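Local coordinates for protein acetyl-CoA C-acetyltransferase (Syntrophomonas wolfei subsp. wolfei, PDB 7N7Z) that probably catalyses the thiolase reaction, joining two acetyl-CoA molecules into acetoacetyl-CoA or cleaving that product in the reverse direction, at residues M163-I168 with G243-A248; Y316-E321 with L365-S370. All coordinates share one frame; numbering follows the deposited sequence.

Interaction 1 of 2, residues M163-I168 with G243-A248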
# COMPACT_ATOMS: atom_id res chain seq x y z
N MET B 163 20.07 -3.12 -19.48
CA MET B 163 21.46 -3.32 -19.09
C MET B 163 22.07 -4.50 -19.84
O MET B 163 23.23 -4.45 -20.26
CB MET B 163 21.57 -3.54 -17.58
CG MET B 163 20.95 -2.43 -16.75
SD MET B 163 21.81 -0.86 -16.94
CE MET B 163 23.02 -0.97 -15.62
N THR B 164 21.30 -5.58 -20.03
CA THR B 164 21.81 -6.72 -20.78
C THR B 164 22.04 -6.36 -22.24
O THR B 164 22.94 -6.92 -22.88
CB THR B 164 20.85 -7.91 -20.67
OG1 THR B 164 19.70 -7.68 -21.50
CG2 THR B 164 20.40 -8.10 -19.22
N ALA B 165 21.23 -5.45 -22.79
CA ALA B 165 21.52 -4.94 -24.13
C ALA B 165 22.82 -4.16 -24.15
O ALA B 165 23.58 -4.22 -25.12
CB ALA B 165 20.36 -4.07 -24.62
N GLU B 166 23.09 -3.41 -23.07
CA GLU B 166 24.36 -2.70 -22.98
C GLU B 166 25.53 -3.67 -22.95
O GLU B 166 26.61 -3.38 -23.50
CB GLU B 166 24.38 -1.81 -21.73
CG GLU B 166 23.51 -0.56 -21.81
CD GLU B 166 23.90 0.38 -22.94
OE1 GLU B 166 24.89 0.09 -23.65
OE2 GLU B 166 23.22 1.41 -23.12
N ASN B 167 25.35 -4.83 -22.32
CA ASN B 167 26.40 -5.84 -22.32
C ASN B 167 26.68 -6.34 -23.73
O ASN B 167 27.85 -6.50 -24.12
CB ASN B 167 26.01 -7.01 -21.41
CG ASN B 167 26.02 -6.65 -19.94
OD1 ASN B 167 25.13 -7.05 -19.19
ND2 ASN B 167 27.04 -5.91 -19.51
N ILE B 168 25.63 -6.58 -24.52
CA ILE B 168 25.83 -7.03 -25.89
C ILE B 168 26.55 -5.96 -26.70
O ILE B 168 27.46 -6.27 -27.49
CB ILE B 168 24.48 -7.41 -26.53
CG1 ILE B 168 24.08 -8.83 -26.10
CG2 ILE B 168 24.55 -7.30 -28.05
CD1 ILE B 168 22.70 -9.26 -26.58
N GLY B 243 25.36 5.15 -22.05
CA GLY B 243 24.94 3.91 -22.67
C GLY B 243 24.32 4.14 -24.04
O GLY B 243 23.73 5.18 -24.31
N VAL B 244 24.46 3.13 -24.90
CA VAL B 244 23.96 3.24 -26.27
C VAL B 244 22.47 3.00 -26.39
O VAL B 244 21.89 3.25 -27.45
CB VAL B 244 24.69 2.26 -27.21
CG1 VAL B 244 26.19 2.52 -27.19
CG2 VAL B 244 24.38 0.81 -26.83
N VAL B 245 21.82 2.52 -25.33
CA VAL B 245 20.40 2.19 -25.37
C VAL B 245 19.58 3.42 -24.99
O VAL B 245 19.82 4.03 -23.95
CB VAL B 245 20.08 1.01 -24.44
CG1 VAL B 245 18.58 0.77 -24.39
CG2 VAL B 245 20.81 -0.25 -24.91
N THR B 246 18.62 3.76 -25.84
CA THR B 246 17.70 4.87 -25.60
C THR B 246 16.27 4.36 -25.68
O THR B 246 16.01 3.21 -26.05
CB THR B 246 17.91 6.00 -26.62
OG1 THR B 246 17.36 5.62 -27.88
CG2 THR B 246 19.39 6.29 -26.79
N ALA B 247 15.33 5.24 -25.34
CA ALA B 247 13.92 4.88 -25.43
C ALA B 247 13.50 4.63 -26.87
O ALA B 247 12.55 3.88 -27.12
CB ALA B 247 13.06 5.97 -24.80
N ALA B 248 14.19 5.25 -27.83
CA ALA B 248 13.79 5.12 -29.23
C ALA B 248 14.38 3.87 -29.87
O ALA B 248 13.71 3.23 -30.69
CB ALA B 248 14.22 6.36 -30.01
O HOH W 1 21.42 3.04 -22.03
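E166 reaches from its helix to the backbone of V244 and V245, and its carboxylate carries all the polar part of the contact. The tight part is gathered round OE2. The amide N of V245 gives its hydrogen to E166 OE2 at 2.8 Å, with an N-H...O angle of 156°, approaching from above the carboxylate plane. Water 1 donates to E166 OE2 as well (2.7 Å) and gives its other hydrogen to V245 O, so the oxygen is gripped by two donors and tied by one of them to the same residue's carbonyl. Lacking a side chain, G243 lets OE2 come within 3.1 Å of its CA. The torsions bring this about: CG stands opposite the carbonyl carbon (chi1 -73°), and the chain then bends at chi2, swinging the carboxylate over to the loop.

Toward partly exposed V244 the hold is weaker: E166 OE1 takes only a weak hydrogen bond from V244 N, at 3.3 Å. Between two buried residues, A165 CB and V245 CG2 meet at 3.9 Å, a light apolar touch. A leucine in place of E166 would probably leave the V245 amide without its acceptor and water 1 held only through V245 O, so that the loop would be freer to move off the helix.

In the fold, this joins two parts of the insertion between strands 113-121 and 254-264, which corresponds to the loop domain of thiolases. N249 fixes the loop from within by bonding T246 N and V244 O, while A248 O accepts from H187 on helix 176-196. Helix 161-172 rests through I168 on L294, and the 243-248 loop runs on from helix 229-232 toward strand 254-264 of the central sheet.

Interaction 2 of 2, residues Y316-E321 with L365-S370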
# COMPACT_ATOMS: atom_id res chain seq x y z
N TYR B 316 10.46 -15.94 -44.97
CA TYR B 316 10.33 -14.70 -44.20
C TYR B 316 10.54 -15.01 -42.73
O TYR B 316 10.13 -16.07 -42.25
CB TYR B 316 8.96 -14.05 -44.43
CG TYR B 316 8.75 -12.79 -43.62
CD1 TYR B 316 9.45 -11.63 -43.92
CD2 TYR B 316 7.85 -12.76 -42.57
CE1 TYR B 316 9.26 -10.48 -43.18
CE2 TYR B 316 7.65 -11.61 -41.83
CZ TYR B 316 8.36 -10.47 -42.14
OH TYR B 316 8.17 -9.32 -41.41
N TRP B 317 11.16 -14.07 -42.02
CA TRP B 317 11.48 -14.21 -40.61
C TRP B 317 10.85 -13.07 -39.82
O TRP B 317 10.84 -11.92 -40.27
CB TRP B 317 12.99 -14.20 -40.37
CG TRP B 317 13.67 -15.51 -40.62
CD1 TRP B 317 14.35 -15.88 -41.74
CD2 TRP B 317 13.77 -16.61 -39.71
NE1 TRP B 317 14.85 -17.15 -41.60
CE2 TRP B 317 14.51 -17.62 -40.36
CE3 TRP B 317 13.30 -16.85 -38.42
CZ2 TRP B 317 14.79 -18.84 -39.76
CZ3 TRP B 317 13.57 -18.06 -37.82
CH2 TRP B 317 14.31 -19.05 -38.49
N GLU B 318 10.34 -13.39 -38.63
CA GLU B 318 9.92 -12.40 -37.65
C GLU B 318 10.81 -12.58 -36.42
O GLU B 318 10.55 -13.45 -35.58
CB GLU B 318 8.44 -12.54 -37.29
CG GLU B 318 7.49 -11.82 -38.22
CD GLU B 318 7.46 -10.32 -37.97
OE1 GLU B 318 7.09 -9.90 -36.85
OE2 GLU B 318 7.80 -9.56 -38.91
N VAL B 319 11.86 -11.78 -36.33
CA VAL B 319 12.79 -11.80 -35.20
C VAL B 319 12.51 -10.56 -34.37
O VAL B 319 12.80 -9.44 -34.80
CB VAL B 319 14.25 -11.86 -35.66
CG1 VAL B 319 15.18 -11.85 -34.45
CG2 VAL B 319 14.49 -13.10 -36.51
N ASN B 320 11.96 -10.76 -33.17
CA ASN B 320 11.61 -9.64 -32.32
C ASN B 320 12.85 -8.81 -31.98
O ASN B 320 13.86 -9.35 -31.52
CB ASN B 320 10.95 -10.14 -31.03
CG ASN B 320 10.40 -9.01 -30.18
OD1 ASN B 320 9.62 -8.19 -30.65
ND2 ASN B 320 10.82 -8.97 -28.92
N GLU B 321 12.76 -7.51 -32.22
CA GLU B 321 13.83 -6.58 -31.88
C GLU B 321 13.54 -6.02 -30.49
O GLU B 321 12.73 -5.10 -30.34
CB GLU B 321 13.93 -5.46 -32.91
CG GLU B 321 14.10 -5.92 -34.36
CD GLU B 321 13.82 -4.81 -35.36
OE1 GLU B 321 13.15 -3.83 -34.99
OE2 GLU B 321 14.27 -4.92 -36.52
N LEU B 365 3.60 -14.94 -29.41
CA LEU B 365 2.62 -15.35 -30.40
C LEU B 365 2.32 -14.25 -31.41
O LEU B 365 1.92 -14.55 -32.54
CB LEU B 365 1.31 -15.78 -29.72
CG LEU B 365 0.20 -16.26 -30.65
CD1 LEU B 365 0.66 -17.45 -31.48
CD2 LEU B 365 -1.04 -16.61 -29.85
N ARG B 366 2.51 -12.98 -31.03
CA ARG B 366 2.27 -11.88 -31.95
C ARG B 366 3.09 -12.04 -33.22
O ARG B 366 2.57 -11.94 -34.33
CB ARG B 366 2.59 -10.55 -31.27
CG ARG B 366 1.82 -9.36 -31.81
CD ARG B 366 2.46 -8.78 -33.06
NE ARG B 366 3.77 -8.20 -32.78
CZ ARG B 366 4.73 -8.03 -33.69
NH1 ARG B 366 4.56 -8.38 -34.95
NH2 ARG B 366 5.89 -7.49 -33.31
N ILE B 367 4.39 -12.31 -33.07
CA ILE B 367 5.27 -12.39 -34.23
C ILE B 367 4.97 -13.62 -35.07
O ILE B 367 5.27 -13.63 -36.27
CB ILE B 367 6.74 -12.35 -33.79
CG1 ILE B 367 7.09 -13.54 -32.89
CG2 ILE B 367 7.04 -11.04 -33.06
CD1 ILE B 367 8.58 -13.70 -32.65
N ILE B 368 4.39 -14.67 -34.48
CA ILE B 368 3.92 -15.79 -35.29
C ILE B 368 2.72 -15.36 -36.12
O ILE B 368 2.64 -15.68 -37.32
CB ILE B 368 3.58 -16.99 -34.39
CG1 ILE B 368 4.83 -17.58 -33.75
CG2 ILE B 368 2.88 -18.07 -35.20
CD1 ILE B 368 4.53 -18.42 -32.53
N VAL B 369 1.78 -14.64 -35.52
CA VAL B 369 0.63 -14.13 -36.25
C VAL B 369 1.08 -13.23 -37.39
O VAL B 369 0.65 -13.38 -38.54
CB VAL B 369 -0.33 -13.39 -35.30
CG1 VAL B 369 -1.38 -12.61 -36.10
CG2 VAL B 369 -1.00 -14.37 -34.35
N SER B 370 1.96 -12.27 -37.09
CA SER B 370 2.43 -11.35 -38.12
C SER B 370 3.24 -12.08 -39.18
O SER B 370 3.14 -11.76 -40.37
CB SER B 370 3.26 -10.24 -37.48
OG SER B 370 2.46 -9.41 -36.66
O HOH W 2 7.36 -7.14 -30.99
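The guanidinium of R366 has I367 CG2 3.7 Å over one face, nearer its margin than its middle; S370 OG and water 2 meet it edge-on within its plane. E318 OE1 comes at it obliquely in a long salt bridge, 3.5 Å from R366 NH1, the carboxylate turned 64° from the guanidinium. The setting is a beta-alpha-beta crossover of the thiolase fold, elaborated by further helices: residues 365-370 of helix 360-378 run nearly antiparallel to edge strand 316-319 (158°), on the way back to its parallel neighbour 382-387.

R366 starts with CG opposite the backbone N (chi1 -153°), then bends at chi2 and chi3, which folds NH1 back to donate to S370 OG at 2.9 Å; that hydroxyl is also bonded to E202. The Y316 hydroxyl gives its hydrogen to the anti lone pair of E318 OE2, so both carboxylate oxygens have partners in this buried place.

N320, touching the predicted catalytic H358, opens the Asn-Glu-Ala-Phe motif, whose asparagine in related thiolases holds an oxyanion-hole water beside that histidine. Water 2 donates to N320 OD1 at 2.5 Å and accepts from R366 NH2 at 2.8 Å.

How the interactions relate
Along the chain the interactions come in series: interaction 1 closes at residue 248, before interaction 2 opens at 316. They belong to the N-terminal and C-terminal thiolase domains respectively, with centres about 22 Å apart and nearest atoms about 8 Å apart, so they do not touch. Interaction 2 lies on 316-319, an outermost strand of the central sheet within this chain; interaction 1 lies in the insertion that feeds strand 254-264 of that sheet. Interaction 2 reaches the predicted active site, the N320 side chain being about 4 Å from that of H358 and about 5 Å from that of C92; interaction 1 stays further off, its A165 side chain about 9 Å from that of C388.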